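Flavoredoxin (Desulfovibrio vulgaris str. 'Miyazaki F', PDB 2D5M) binds flavin mononucleotide and probably carries electrons, as a homodimeric flavoprotein of the flavin reductase-like family. Local coordinates at residues Tyr55-Ile60 with Thr132-Glu137; Gly37-Cys40 with Ile46-Ser49; Ala79-Ile84 with Glu88-Phe93; Ala108-Val111 with Met116-Glu119. One frame throughout, in Å; residues are numbered along the deposited sequence. Where two conformers were deposited one is given.

Contact 1 (Tyr55-Ile60 with Thr132-Glu137). With FMN (flavin mononucleotide), chain E.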
loop_
_atom_site.group_PDB
_atom_site.type_symbol
_atom_site.label_atom_id
_atom_site.label_comp_id
_atom_site.label_asym_id
_atom_site.label_seq_id
_atom_site.Cartn_x
_atom_site.Cartn_y
_atom_site.Cartn_z
ATOM N N TYR A 55 5.044 18.105 11.120
ATOM C CA TYR A 55 6.293 18.877 10.918
ATOM C C TYR A 55 6.955 18.442 9.604
ATOM O O TYR A 55 7.554 19.233 8.868
ATOM C CB TYR A 55 7.181 18.696 12.133
ATOM C CG TYR A 55 8.342 19.649 12.235
ATOM C CD1 TYR A 55 8.091 21.019 12.329
ATOM C CD2 TYR A 55 9.657 19.250 12.247
ATOM C CE1 TYR A 55 9.088 21.960 12.438
ATOM C CE2 TYR A 55 10.703 20.161 12.366
ATOM C CZ TYR A 55 10.431 21.521 12.445
ATOM O OH TYR A 55 11.400 22.488 12.564
ATOM N N THR A 56 6.861 17.151 9.297
ATOM C CA THR A 56 7.414 16.598 8.072
ATOM C C THR A 56 6.884 17.264 6.827
ATOM O O THR A 56 7.630 17.493 5.878
ATOM C CB THR A 56 7.109 15.084 8.044
ATOM O OG1 THR A 56 7.792 14.473 9.146
ATOM C CG2 THR A 56 7.572 14.421 6.789
ATOM N N TYR A 57 5.656 17.627 6.738
ATOM C CA TYR A 57 5.010 18.320 5.658
ATOM C C TYR A 57 5.825 19.568 5.342
ATOM O O TYR A 57 6.151 19.855 4.188
ATOM C CB TYR A 57 3.534 18.623 5.980
ATOM C CG TYR A 57 2.787 19.359 4.887
ATOM C CD1 TYR A 57 1.849 18.728 4.127
ATOM C CD2 TYR A 57 2.922 20.709 4.629
ATOM C CE1 TYR A 57 1.126 19.367 3.135
ATOM C CE2 TYR A 57 2.252 21.363 3.665
ATOM C CZ TYR A 57 1.339 20.686 2.909
ATOM O OH TYR A 57 0.627 21.369 1.921
ATOM N N ARG A 58 6.048 20.365 6.387
ATOM C CA ARG A 58 6.791 21.609 6.218
ATOM C C ARG A 58 8.161 21.292 5.645
ATOM O O ARG A 58 8.606 21.919 4.675
ATOM C CB ARG A 58 6.906 22.336 7.539
ATOM C CG ARG A 58 7.776 23.612 7.424
ATOM C CD ARG A 58 7.827 24.348 8.754
ATOM N NE ARG A 58 8.709 25.499 8.633
ATOM C CZ ARG A 58 8.805 26.443 9.585
ATOM N NH1 ARG A 58 8.080 26.288 10.682
ATOM N NH2 ARG A 58 9.628 27.478 9.409
ATOM N N SER A 59 8.850 20.326 6.207
ATOM C CA SER A 59 10.215 20.026 5.737
ATOM C C SER A 59 10.225 19.583 4.276
ATOM O O SER A 59 11.128 19.973 3.522
ATOM C CB SER A 59 10.858 18.959 6.630
ATOM O OG SER A 59 11.009 19.504 7.928
ATOM N N ILE A 60 9.245 18.791 3.847
ATOM C CA ILE A 60 9.236 18.355 2.465
ATOM C C ILE A 60 8.975 19.528 1.555
ATOM O O ILE A 60 9.592 19.653 0.482
ATOM C CB ILE A 60 8.191 17.232 2.216
ATOM C CG1 ILE A 60 8.599 15.975 2.966
ATOM C CG2 ILE A 60 8.007 16.989 0.721
ATOM C CD1 ILE A 60 7.610 14.823 2.883
ATOM N N THR A 132 -4.668 15.440 -0.453
ATOM C CA THR A 132 -3.298 15.969 -0.432
ATOM C C THR A 132 -2.243 14.874 -0.515
ATOM O O THR A 132 -2.269 13.944 0.299
ATOM C CB THR A 132 -3.248 16.777 0.930
ATOM O OG1 THR A 132 -4.263 17.810 0.880
ATOM C CG2 THR A 132 -1.911 17.341 1.139
ATOM N N GLN A 133 -1.328 14.941 -1.449
ATOM C CA GLN A 133 -0.343 13.892 -1.591
ATOM C C GLN A 133 0.940 14.481 -2.119
ATOM O O GLN A 133 0.957 15.301 -3.028
ATOM C CB GLN A 133 -0.704 12.699 -2.530
ATOM C CG GLN A 133 -1.961 11.925 -2.317
ATOM C CD GLN A 133 -2.132 11.234 -3.710
ATOM O OE1 GLN A 133 -1.884 10.054 -3.831
ATOM N NE2 GLN A 133 -2.436 12.140 -4.642
ATOM N N PHE A 134 2.029 13.998 -1.559
ATOM C CA PHE A 134 3.354 14.245 -2.119
ATOM C C PHE A 134 3.762 13.056 -2.992
ATOM O O PHE A 134 3.598 11.915 -2.552
ATOM C CB PHE A 134 4.416 14.426 -1.020
ATOM C CG PHE A 134 4.283 15.647 -0.178
ATOM C CD1 PHE A 134 4.060 15.536 1.175
ATOM C CD2 PHE A 134 4.444 16.931 -0.690
ATOM C CE1 PHE A 134 4.006 16.653 1.959
ATOM C CE2 PHE A 134 4.354 18.029 0.151
ATOM C CZ PHE A 134 4.114 17.916 1.469
ATOM N N ILE A 135 4.254 13.326 -4.171
ATOM C CA ILE A 135 4.728 12.282 -5.085
ATOM C C ILE A 135 6.222 12.411 -5.144
ATOM O O ILE A 135 6.782 13.462 -5.555
ATOM C CB ILE A 135 4.134 12.436 -6.480
ATOM C CG1 ILE A 135 2.613 12.612 -6.465
ATOM C CG2 ILE A 135 4.578 11.269 -7.335
ATOM C CD1 ILE A 135 1.905 11.479 -5.824
ATOM N N GLY A 136 6.923 11.366 -4.705
ATOM C CA GLY A 136 8.366 11.314 -4.782
ATOM C C GLY A 136 8.832 10.373 -5.864
ATOM O O GLY A 136 8.323 9.271 -6.001
ATOM N N GLU A 137 9.811 10.837 -6.626
ATOM C CA GLU A 137 10.515 9.989 -7.583
ATOM C C GLU A 137 11.566 9.205 -6.807
ATOM O O GLU A 137 12.382 9.773 -6.092
ATOM C CB GLU A 137 11.186 10.804 -8.669
ATOM C CG GLU A 137 11.967 9.966 -9.645
ATOM C CD GLU A 137 12.545 10.708 -10.837
ATOM O OE1 GLU A 137 12.172 11.894 -11.052
ATOM O OE2 GLU A 137 13.388 10.091 -11.556
HETATM N N1 FMN E . 0.079 10.861 9.323
HETATM C C2 FMN E . -0.062 11.312 8.037
HETATM O O2 FMN E . -0.140 12.525 7.796
HETATM N N3 FMN E . -0.152 10.379 7.007
HETATM C C4 FMN E . -0.147 9.012 7.169
HETATM O O4 FMN E . -0.239 8.253 6.181
HETATM C C4A FMN E . -0.055 8.543 8.509
HETATM N N5 FMN E . -0.102 7.211 8.748
HETATM C C5A FMN E . 0.160 6.824 10.038
HETATM C C6 FMN E . 0.146 5.429 10.318
HETATM C C7 FMN E . 0.437 4.910 11.570
HETATM C C7M FMN E . 0.370 3.430 11.868
HETATM C C8 FMN E . 0.802 5.850 12.605
HETATM C C8M FMN E . 1.218 5.310 13.964
HETATM C C9 FMN E . 0.747 7.212 12.364
HETATM C C9A FMN E . 0.443 7.717 11.111
HETATM N N10 FMN E . 0.344 9.095 10.817
HETATM C C10 FMN E . 0.156 9.518 9.524
HETATM C "C1'" FMN E . 0.527 10.097 11.903
HETATM C "C2'" FMN E . 1.913 10.737 11.890
HETATM O "O2'" FMN E . 2.965 9.769 11.794
HETATM C "C3'" FMN E . 2.094 11.521 13.194
HETATM O "O3'" FMN E . 1.188 12.647 13.133
HETATM C "C4'" FMN E . 3.516 11.995 13.453
HETATM O "O4'" FMN E . 3.560 12.378 14.855
HETATM C "C5'" FMN E . 3.938 13.149 12.612
HETATM O "O5'" FMN E . 5.307 13.501 12.993
HETATM P P FMN E . 5.956 14.912 12.569
HETATM O O1P FMN E . 5.076 16.032 13.143
HETATM O O2P FMN E . 6.045 15.023 11.066
HETATM O O3P FMN E . 7.305 14.811 13.259
#
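F134, wedged against I60 and Y57, makes the closely packed part. CG2 of I60 sits over the centre of the F134 ring, 3.8 Å from its centroid and 10° off the ring normal, a CH-pi contact. With chi1 at -66°, CG2 lies anti to the backbone N of I60, and CG1, beside that N, carries I60 CD1 over the same face, near F134 CD1 and CE1. The far end of F134 meets Y57. F134 CZ lies over one face of the Y57 ring, offset toward the rim, 3.6 Å from Y57 CD1, and the two planes stand at 53°. Helix 55-63 thus packs on the sheet of the FMN-binding split barrel typical of flavin reductase-like proteins, with L122 and Q125 of strand 116-126 also touching F134. The helix N-terminus faces the FMN phosphate. O1P accepts from Y55 N at 2.9 Å. O2P takes two bonds, from T56 N and, at 2.7 Å, from T56 OG1. The contact is looser and partly exposed toward T132. There only CG2 of T132 comes near the Y57 ring, at its edge, 4.2 Å from CE1. The Y57 hydroxyl turns to E127 for its hydrogen bond.

Contact 2 (Gly37-Cys40 with Ile46-Ser49). With ZN (zinc ion), chain D; FMN (flavin mononucleotide), chain E.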
loop_
_atom_site.group_PDB
_atom_site.type_symbol
_atom_site.label_atom_id
_atom_site.label_comp_id
_atom_site.label_asym_id
_atom_site.label_seq_id
_atom_site.Cartn_x
_atom_site.Cartn_y
_atom_site.Cartn_z
ATOM N N GLY A 37 1.743 4.432 -1.101
ATOM C CA GLY A 37 2.041 3.270 -1.922
ATOM C C GLY A 37 2.727 3.727 -3.182
ATOM O O GLY A 37 2.909 4.903 -3.434
ATOM N N ILE A 38 3.211 2.741 -3.968
ATOM C CA ILE A 38 3.800 3.042 -5.271
ATOM C C ILE A 38 2.704 3.600 -6.152
ATOM O O ILE A 38 1.581 3.074 -6.145
ATOM C CB ILE A 38 4.498 1.822 -5.849
ATOM C CG1 ILE A 38 5.642 1.361 -4.918
ATOM C CG2 ILE A 38 4.983 2.062 -7.269
ATOM C CD1 ILE A 38 6.219 0.009 -5.269
ATOM N N CYS A 39 2.996 4.644 -6.903
ATOM C CA CYS A 39 2.001 5.212 -7.804
ATOM C C CYS A 39 2.348 5.090 -9.260
ATOM O O CYS A 39 1.419 5.079 -10.080
ATOM C CB CYS A 39 1.648 6.681 -7.517
ATOM S SG CYS A 39 3.067 7.827 -7.606
ATOM N N CYS A 40 3.597 5.027 -9.639
ATOM C CA CYS A 40 3.974 5.018 -11.044
ATOM C C CYS A 40 5.239 4.214 -11.238
ATOM O O CYS A 40 6.113 4.148 -10.390
ATOM C CB CYS A 40 4.283 6.388 -11.684
ATOM S SG CYS A 40 2.880 7.491 -11.771
ATOM N N ILE A 46 6.578 6.963 -5.471
ATOM C CA ILE A 46 5.723 6.660 -4.339
ATOM C C ILE A 46 4.933 7.897 -3.984
ATOM O O ILE A 46 5.503 9.012 -3.929
ATOM C CB ILE A 46 6.549 6.140 -3.128
ATOM C CG1 ILE A 46 7.096 4.764 -3.503
ATOM C CG2 ILE A 46 5.742 6.128 -1.850
ATOM C CD1 ILE A 46 8.110 4.209 -2.493
ATOM N N ALA A 47 3.676 7.708 -3.711
ATOM C CA ALA A 47 2.756 8.732 -3.202
ATOM C C ALA A 47 2.569 8.541 -1.714
ATOM O O ALA A 47 2.365 7.426 -1.230
ATOM C CB ALA A 47 1.431 8.631 -3.942
ATOM N N VAL A 48 2.599 9.662 -0.980
ATOM C CA VAL A 48 2.385 9.646 0.471
ATOM C C VAL A 48 1.427 10.788 0.810
ATOM O O VAL A 48 1.659 11.923 0.403
ATOM C CB VAL A 48 3.695 9.790 1.237
ATOM C CG1 VAL A 48 3.352 9.401 2.675
ATOM C CG2 VAL A 48 4.853 8.966 0.704
ATOM N N SER A 49 0.385 10.487 1.522
ATOM C CA SER A 49 -0.576 11.501 1.970
ATOM C C SER A 49 -0.187 11.978 3.335
ATOM O O SER A 49 -0.428 11.250 4.285
ATOM C CB SER A 49 -1.970 10.880 1.989
ATOM O OG SER A 49 -2.389 10.526 0.708
HETATM ZN ZN ZN D . 2.972 8.695 -9.826
HETATM N N1 FMN E . 0.079 10.861 9.323
HETATM C C2 FMN E . -0.062 11.312 8.037
HETATM O O2 FMN E . -0.140 12.525 7.796
HETATM N N3 FMN E . -0.152 10.379 7.007
HETATM C C4 FMN E . -0.147 9.012 7.169
HETATM O O4 FMN E . -0.239 8.253 6.181
HETATM C C4A FMN E . -0.055 8.543 8.509
HETATM N N5 FMN E . -0.102 7.211 8.748
HETATM C C5A FMN E . 0.160 6.824 10.038
HETATM C C6 FMN E . 0.146 5.429 10.318
HETATM C C7 FMN E . 0.437 4.910 11.570
HETATM C C7M FMN E . 0.370 3.430 11.868
HETATM C C8 FMN E . 0.802 5.850 12.605
HETATM C C8M FMN E . 1.218 5.310 13.964
HETATM C C9 FMN E . 0.747 7.212 12.364
HETATM C C9A FMN E . 0.443 7.717 11.111
HETATM N N10 FMN E . 0.344 9.095 10.817
HETATM C C10 FMN E . 0.156 9.518 9.524
HETATM C "C1'" FMN E . 0.527 10.097 11.903
HETATM C "C2'" FMN E . 1.913 10.737 11.890
HETATM O "O2'" FMN E . 2.965 9.769 11.794
HETATM C "C3'" FMN E . 2.094 11.521 13.194
HETATM O "O3'" FMN E . 1.188 12.647 13.133
HETATM C "C4'" FMN E . 3.516 11.995 13.453
HETATM O "O4'" FMN E . 3.560 12.378 14.855
HETATM C "C5'" FMN E . 3.938 13.149 12.612
HETATM O "O5'" FMN E . 5.307 13.501 12.993
HETATM P P FMN E . 5.956 14.912 12.569
HETATM O O1P FMN E . 5.076 16.032 13.143
HETATM O O2P FMN E . 6.045 15.023 11.066
HETATM O O3P FMN E . 7.305 14.811 13.259
HETATM O O HOH W 1 4.763 9.932 -10.351
#
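I46 buries the most surface here, followed by A47 and G37, in an antiparallel beta hairpin made of strands 28-41 and 44-48. G37 and A47 form a hydrogen-bonded pair. G37 N gives to A47 O at 3.1 Å, and A47 N returns a bond to G37 O at 2.9 Å with the donor almost in line with the carbonyl. The same G37 O also receives a CA-H...O contact from I46 CA at 3.4 Å. One carbonyl therefore serves two neighbouring residues. I46 CG2 leans over this oxygen as well. Its other branch, CG1, meets I38 CG1 at 4.0 Å, although I38 and I46 are a non-hydrogen-bonded pair whose side chains diverge.

On the face of the sheet that A47 points to, its CB lies 4.1 Å from C39 CB. Here the strand carries a classic beta bulge, with C39 and C40 both facing S45. The bulge probably helps the consecutive cysteines reach one zinc ion. C39 SG, set between its backbone N and carbonyl carbon (chi1 59°), is one ligand. C40 SG, in the conformer described, is another. A water and H131 of the second subunit complete the four ligands, so the metal bridges the dimer. At its other end, segment 46-49 reaches the flavin through S49. FMN N3 donates to S49 O at 2.9 Å, with an N-H...O angle of 175°.

Contact 3 (Ala79-Ile84 with Glu88-Phe93). With FMN (flavin mononucleotide), chain E.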
loop_
_atom_site.group_PDB
_atom_site.type_symbol
_atom_site.label_atom_id
_atom_site.label_comp_id
_atom_site.label_asym_id
_atom_site.label_seq_id
_atom_site.Cartn_x
_atom_site.Cartn_y
_atom_site.Cartn_z
ATOM N N ALA A 79 8.947 2.669 15.250
ATOM C CA ALA A 79 8.125 3.176 14.180
ATOM C C ALA A 79 6.837 3.776 14.730
ATOM O O ALA A 79 6.392 4.856 14.322
ATOM C CB ALA A 79 7.860 2.084 13.160
ATOM N N ASP A 80 6.222 3.049 15.674
ATOM C CA ASP A 80 5.005 3.549 16.312
ATOM C C ASP A 80 5.258 4.875 17.023
ATOM O O ASP A 80 4.456 5.818 16.894
ATOM C CB ASP A 80 4.458 2.478 17.240
ATOM C CG ASP A 80 3.017 2.731 17.651
ATOM O OD1 ASP A 80 2.169 2.883 16.716
ATOM O OD2 ASP A 80 2.728 2.737 18.869
ATOM N N TYR A 81 6.369 4.970 17.753
ATOM C CA TYR A 81 6.737 6.207 18.419
ATOM C C TYR A 81 6.750 7.365 17.429
ATOM O O TYR A 81 6.239 8.445 17.708
ATOM C CB TYR A 81 8.104 6.037 19.094
ATOM C CG TYR A 81 8.585 7.196 19.901
ATOM C CD1 TYR A 81 8.486 7.178 21.307
ATOM C CD2 TYR A 81 9.189 8.309 19.320
ATOM C CE1 TYR A 81 8.934 8.224 22.062
ATOM C CE2 TYR A 81 9.627 9.375 20.078
ATOM C CZ TYR A 81 9.497 9.311 21.470
ATOM O OH TYR A 81 9.943 10.372 22.240
ATOM N N ALA A 82 7.386 7.146 16.291
ATOM C CA ALA A 82 7.522 8.188 15.254
ATOM C C ALA A 82 6.179 8.614 14.710
ATOM O O ALA A 82 6.051 9.710 14.141
ATOM C CB ALA A 82 8.431 7.694 14.127
ATOM N N GLY A 83 5.179 7.729 14.821
ATOM C CA GLY A 83 3.785 8.011 14.441
ATOM C C GLY A 83 2.903 8.566 15.524
ATOM O O GLY A 83 1.718 8.829 15.242
ATOM N N ILE A 84 3.406 8.715 16.748
ATOM C CA ILE A 84 2.667 9.305 17.852
ATOM C C ILE A 84 3.144 10.704 18.158
ATOM O O ILE A 84 2.352 11.602 18.393
ATOM C CB ILE A 84 2.780 8.397 19.090
ATOM C CG1 ILE A 84 2.162 7.027 18.881
ATOM C CG2 ILE A 84 2.196 9.126 20.332
ATOM C CD1 ILE A 84 2.497 5.995 19.947
ATOM N N GLU A 88 8.636 18.521 15.738
ATOM C CA GLU A 88 8.748 19.988 15.736
ATOM C C GLU A 88 9.732 20.474 16.803
ATOM O O GLU A 88 10.565 21.356 16.522
ATOM C CB GLU A 88 7.377 20.610 15.907
ATOM C CG GLU A 88 7.400 22.131 15.854
ATOM C CD GLU A 88 6.089 22.810 16.190
ATOM O OE1 GLU A 88 5.069 22.162 16.487
ATOM O OE2 GLU A 88 6.124 24.049 16.167
ATOM N N ASN A 89 9.636 19.881 18.010
ATOM C CA ASN A 89 10.490 20.278 19.114
ATOM C C ASN A 89 11.144 19.077 19.792
ATOM O O ASN A 89 11.408 19.102 20.968
ATOM C CB ASN A 89 9.750 21.157 20.105
ATOM C CG ASN A 89 9.586 22.591 19.575
ATOM O OD1 ASN A 89 10.554 23.356 19.461
ATOM N ND2 ASN A 89 8.370 22.954 19.274
ATOM N N GLU A 90 11.426 18.023 19.023
ATOM C CA GLU A 90 12.055 16.811 19.522
ATOM C C GLU A 90 12.860 16.166 18.399
ATOM O O GLU A 90 12.343 16.057 17.280
ATOM C CB GLU A 90 10.996 15.817 19.982
ATOM C CG GLU A 90 11.608 14.497 20.417
ATOM C CD GLU A 90 10.627 13.476 20.949
ATOM O OE1 GLU A 90 9.539 13.780 21.443
ATOM O OE2 GLU A 90 11.053 12.289 20.943
ATOM N N ASP A 91 14.062 15.731 18.713
ATOM C CA ASP A 91 14.859 14.895 17.804
ATOM C C ASP A 91 14.524 13.448 18.146
ATOM O O ASP A 91 15.002 12.883 19.123
ATOM C CB ASP A 91 16.352 15.204 17.984
ATOM C CG ASP A 91 17.226 14.394 17.049
ATOM O OD1 ASP A 91 16.811 13.300 16.610
ATOM O OD2 ASP A 91 18.364 14.868 16.761
ATOM N N LYS A 92 13.707 12.844 17.284
ATOM C CA LYS A 92 13.273 11.480 17.493
ATOM C C LYS A 92 14.381 10.474 17.310
ATOM O O LYS A 92 14.336 9.383 17.887
ATOM C CB LYS A 92 12.119 11.129 16.551
ATOM C CG LYS A 92 10.879 11.924 16.699
ATOM C CD LYS A 92 9.791 11.458 15.728
ATOM C CE LYS A 92 8.873 12.593 15.405
ATOM N NZ LYS A 92 7.857 12.276 14.392
ATOM N N PHE A 93 15.389 10.797 16.473
ATOM C CA PHE A 93 16.531 9.888 16.353
ATOM C C PHE A 93 17.262 9.789 17.687
ATOM O O PHE A 93 17.670 8.697 18.118
ATOM C CB PHE A 93 17.486 10.348 15.254
ATOM C CG PHE A 93 16.972 10.076 13.849
ATOM C CD1 PHE A 93 17.323 8.888 13.219
ATOM C CD2 PHE A 93 16.178 10.987 13.181
ATOM C CE1 PHE A 93 16.894 8.616 11.938
ATOM C CE2 PHE A 93 15.743 10.694 11.877
ATOM C CZ PHE A 93 16.131 9.533 11.262
HETATM N N1 FMN E . 0.079 10.861 9.323
HETATM C C2 FMN E . -0.062 11.312 8.037
HETATM O O2 FMN E . -0.140 12.525 7.796
HETATM N N3 FMN E . -0.152 10.379 7.007
HETATM C C4 FMN E . -0.147 9.012 7.169
HETATM O O4 FMN E . -0.239 8.253 6.181
HETATM C C4A FMN E . -0.055 8.543 8.509
HETATM N N5 FMN E . -0.102 7.211 8.748
HETATM C C5A FMN E . 0.160 6.824 10.038
HETATM C C6 FMN E . 0.146 5.429 10.318
HETATM C C7 FMN E . 0.437 4.910 11.570
HETATM C C7M FMN E . 0.370 3.430 11.868
HETATM C C8 FMN E . 0.802 5.850 12.605
HETATM C C8M FMN E . 1.218 5.310 13.964
HETATM C C9 FMN E . 0.747 7.212 12.364
HETATM C C9A FMN E . 0.443 7.717 11.111
HETATM N N10 FMN E . 0.344 9.095 10.817
HETATM C C10 FMN E . 0.156 9.518 9.524
HETATM C "C1'" FMN E . 0.527 10.097 11.903
HETATM C "C2'" FMN E . 1.913 10.737 11.890
HETATM O "O2'" FMN E . 2.965 9.769 11.794
HETATM C "C3'" FMN E . 2.094 11.521 13.194
HETATM O "O3'" FMN E . 1.188 12.647 13.133
HETATM C "C4'" FMN E . 3.516 11.995 13.453
HETATM O "O4'" FMN E . 3.560 12.378 14.855
HETATM C "C5'" FMN E . 3.938 13.149 12.612
HETATM O "O5'" FMN E . 5.307 13.501 12.993
HETATM P P FMN E . 5.956 14.912 12.569
HETATM O O1P FMN E . 5.076 16.032 13.143
HETATM O O2P FMN E . 6.045 15.023 11.066
HETATM O O3P FMN E . 7.305 14.811 13.259
#
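Y81 OH donates a short hydrogen bond to E90 OE2, at 2.6 Å. The carboxylate oxygen uses its syn lone pair and lies in the plane of the Y81 ring, at its edge. Ring and carboxylate are turned 68° apart. With chi1 of E90 at 176° and the rest of its chain extended, the acid reaches out to the hydroxyl. S95 OG gives OE2 a second partner.

K92 NZ donates to A82 O at 3.1 Å, from 17° outside the carbonyl plane. It also binds FMN O3P at 2.8 Å and, weakly, O5'. The carbonyls of I30 and Y85 take part too, so the ammonium is held by the phosphate and by three backbone oxygens. This fixes the lysine at the phosphate end of the FMN pocket. A82 CB packs on the K92 chain at CD, 4.3 Å away.

Further out, D91 is the N-cap of helix 92-96; its OD1 accepts from A94 N and, weakly, from F93 N. D80 pairs with Y171 and with backbone N atoms of the second subunit's 182-185 region. Helix 76-82 lies beside helix 92-96, whose F93 packs on P28 and I30 of strand 28-41.

Contact 4 (Ala108-Val111 with Met116-Glu119)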
loop_
_atom_site.group_PDB
_atom_site.type_symbol
_atom_site.label_atom_id
_atom_site.label_comp_id
_atom_site.label_asym_id
_atom_site.label_seq_id
_atom_site.Cartn_x
_atom_site.Cartn_y
_atom_site.Cartn_z
ATOM N N ALA A 108 17.881 14.419 2.474
ATOM C CA ALA A 108 17.051 13.841 3.539
ATOM C C ALA A 108 17.803 12.703 4.186
ATOM O O ALA A 108 18.562 12.001 3.503
ATOM C CB ALA A 108 15.717 13.353 3.009
ATOM N N PRO A 109 17.563 12.453 5.465
ATOM C CA PRO A 109 18.156 11.309 6.148
ATOM C C PRO A 109 17.268 10.058 6.032
ATOM O O PRO A 109 16.039 10.223 5.935
ATOM C CB PRO A 109 18.195 11.739 7.600
ATOM C CG PRO A 109 16.910 12.548 7.730
ATOM C CD PRO A 109 16.725 13.217 6.376
ATOM N N TYR A 110 17.875 8.887 6.132
ATOM C CA TYR A 110 17.121 7.645 6.325
ATOM C C TYR A 110 17.578 7.000 7.631
ATOM O O TYR A 110 18.535 7.433 8.272
ATOM C CB TYR A 110 17.224 6.711 5.161
ATOM C CG TYR A 110 18.590 6.181 4.811
ATOM C CD1 TYR A 110 19.085 5.038 5.373
ATOM C CD2 TYR A 110 19.405 6.822 3.895
ATOM C CE1 TYR A 110 20.346 4.530 5.049
ATOM C CE2 TYR A 110 20.635 6.313 3.551
ATOM C CZ TYR A 110 21.104 5.188 4.142
ATOM O OH TYR A 110 22.344 4.668 3.788
ATOM N N VAL A 111 16.875 5.936 8.035
ATOM C CA VAL A 111 17.153 5.278 9.302
ATOM C C VAL A 111 18.190 4.176 9.087
ATOM O O VAL A 111 17.876 3.156 8.442
ATOM C CB VAL A 111 15.894 4.699 9.962
ATOM C CG1 VAL A 111 16.274 4.143 11.316
ATOM C CG2 VAL A 111 14.806 5.755 10.085
ATOM N N MET A 116 15.939 -1.552 4.885
ATOM C CA MET A 116 15.655 -1.031 3.545
ATOM C C MET A 116 15.325 0.466 3.647
ATOM O O MET A 116 14.560 0.888 4.504
ATOM C CB MET A 116 14.493 -1.775 2.943
ATOM C CG MET A 116 14.041 -1.360 1.579
ATOM S SD MET A 116 12.942 -2.699 1.029
ATOM C CE MET A 116 12.574 -2.046 -0.549
ATOM N N ALA A 117 15.877 1.239 2.720
ATOM C CA ALA A 117 15.660 2.671 2.673
ATOM C C ALA A 117 15.547 3.091 1.183
ATOM O O ALA A 117 16.222 2.557 0.325
ATOM C CB ALA A 117 16.770 3.419 3.359
ATOM N N ILE A 118 14.672 4.041 0.950
ATOM C CA ILE A 118 14.384 4.564 -0.375
ATOM C C ILE A 118 14.622 6.068 -0.347
ATOM O O ILE A 118 14.142 6.745 0.582
ATOM C CB ILE A 118 12.902 4.251 -0.750
ATOM C CG1 ILE A 118 12.564 2.790 -0.568
ATOM C CG2 ILE A 118 12.643 4.751 -2.160
ATOM C CD1 ILE A 118 11.089 2.476 -0.740
ATOM N N GLU A 119 15.362 6.590 -1.307
ATOM C CA GLU A 119 15.630 8.006 -1.436
ATOM C C GLU A 119 14.736 8.613 -2.500
ATOM O O GLU A 119 14.731 8.106 -3.639
ATOM C CB GLU A 119 17.114 8.233 -1.818
ATOM C CG GLU A 119 18.089 7.712 -0.792
ATOM C CD GLU A 119 19.475 8.305 -0.914
ATOM O OE1 GLU A 119 19.547 9.499 -1.359
ATOM O OE2 GLU A 119 20.437 7.614 -0.509
#
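E119 OE2 takes a salt bridge from K142 NZ and a hydrogen bond from E104 N. The other oxygen, OE1, accepts from H105 N, with a weak bond from V106 N. These partners hold the buried carboxylate in place, and the lysine and backbone N-H groups would probably favour its charged form. The same carboxylate comes up to the ring of Y110, where OE2 lies 4.3 Å from CE2. That is a loose, oblique approach.

The closer meeting is between Y110 and A117. The A117 methyl rests against the near end of the tyrosine ring, 3.5 Å from CD1 and 3.6 Å from CG, and it also touches Y110 CB at 3.8 Å. Y110 has chi1 at 62°, with CG between its backbone N and carbonyl carbon. This places the ring toward strand 116-126, where A117 CB and E119 OE2 both approach it obliquely from the same side. Both residues that touch the ring therefore come from strand 116-126, two positions apart.

The contact is buried and mostly apolar packing. K142 also touches Y110, and K2 of the second subunit packs on it. V101 pairs with Y110 through the backbone in the small two-stranded sheet of strands 100-102 and 109-111. That sheet lies against the main one, where strand 116-126 runs between strands 65-70 and 133-144, and T67 and S69 of strand 65-70 also touch Y110.

Overall arrangement
Contacts 1, 2 and 4 all reach the main antiparallel sheet. Strand 133-144 lies between strands 44-48 and 116-126 in it, joining the three. Contacts 1 and 2 are closest, with centres about 11 Å apart, and are linked by the backbone bonds G136 N to I46 O and F134 N to V48 O. Contact 2 comes first along the chain. Contacts 3 and 4 both fall between the two segments of contact 1. Contacts 2 and 3 lie on opposite sides of the chain's centre, about 22 Å apart, yet both touch FMN, as does contact 1. The flavin site is thus built from parts of the chain that lie far apart. All four contacts also touch the second subunit.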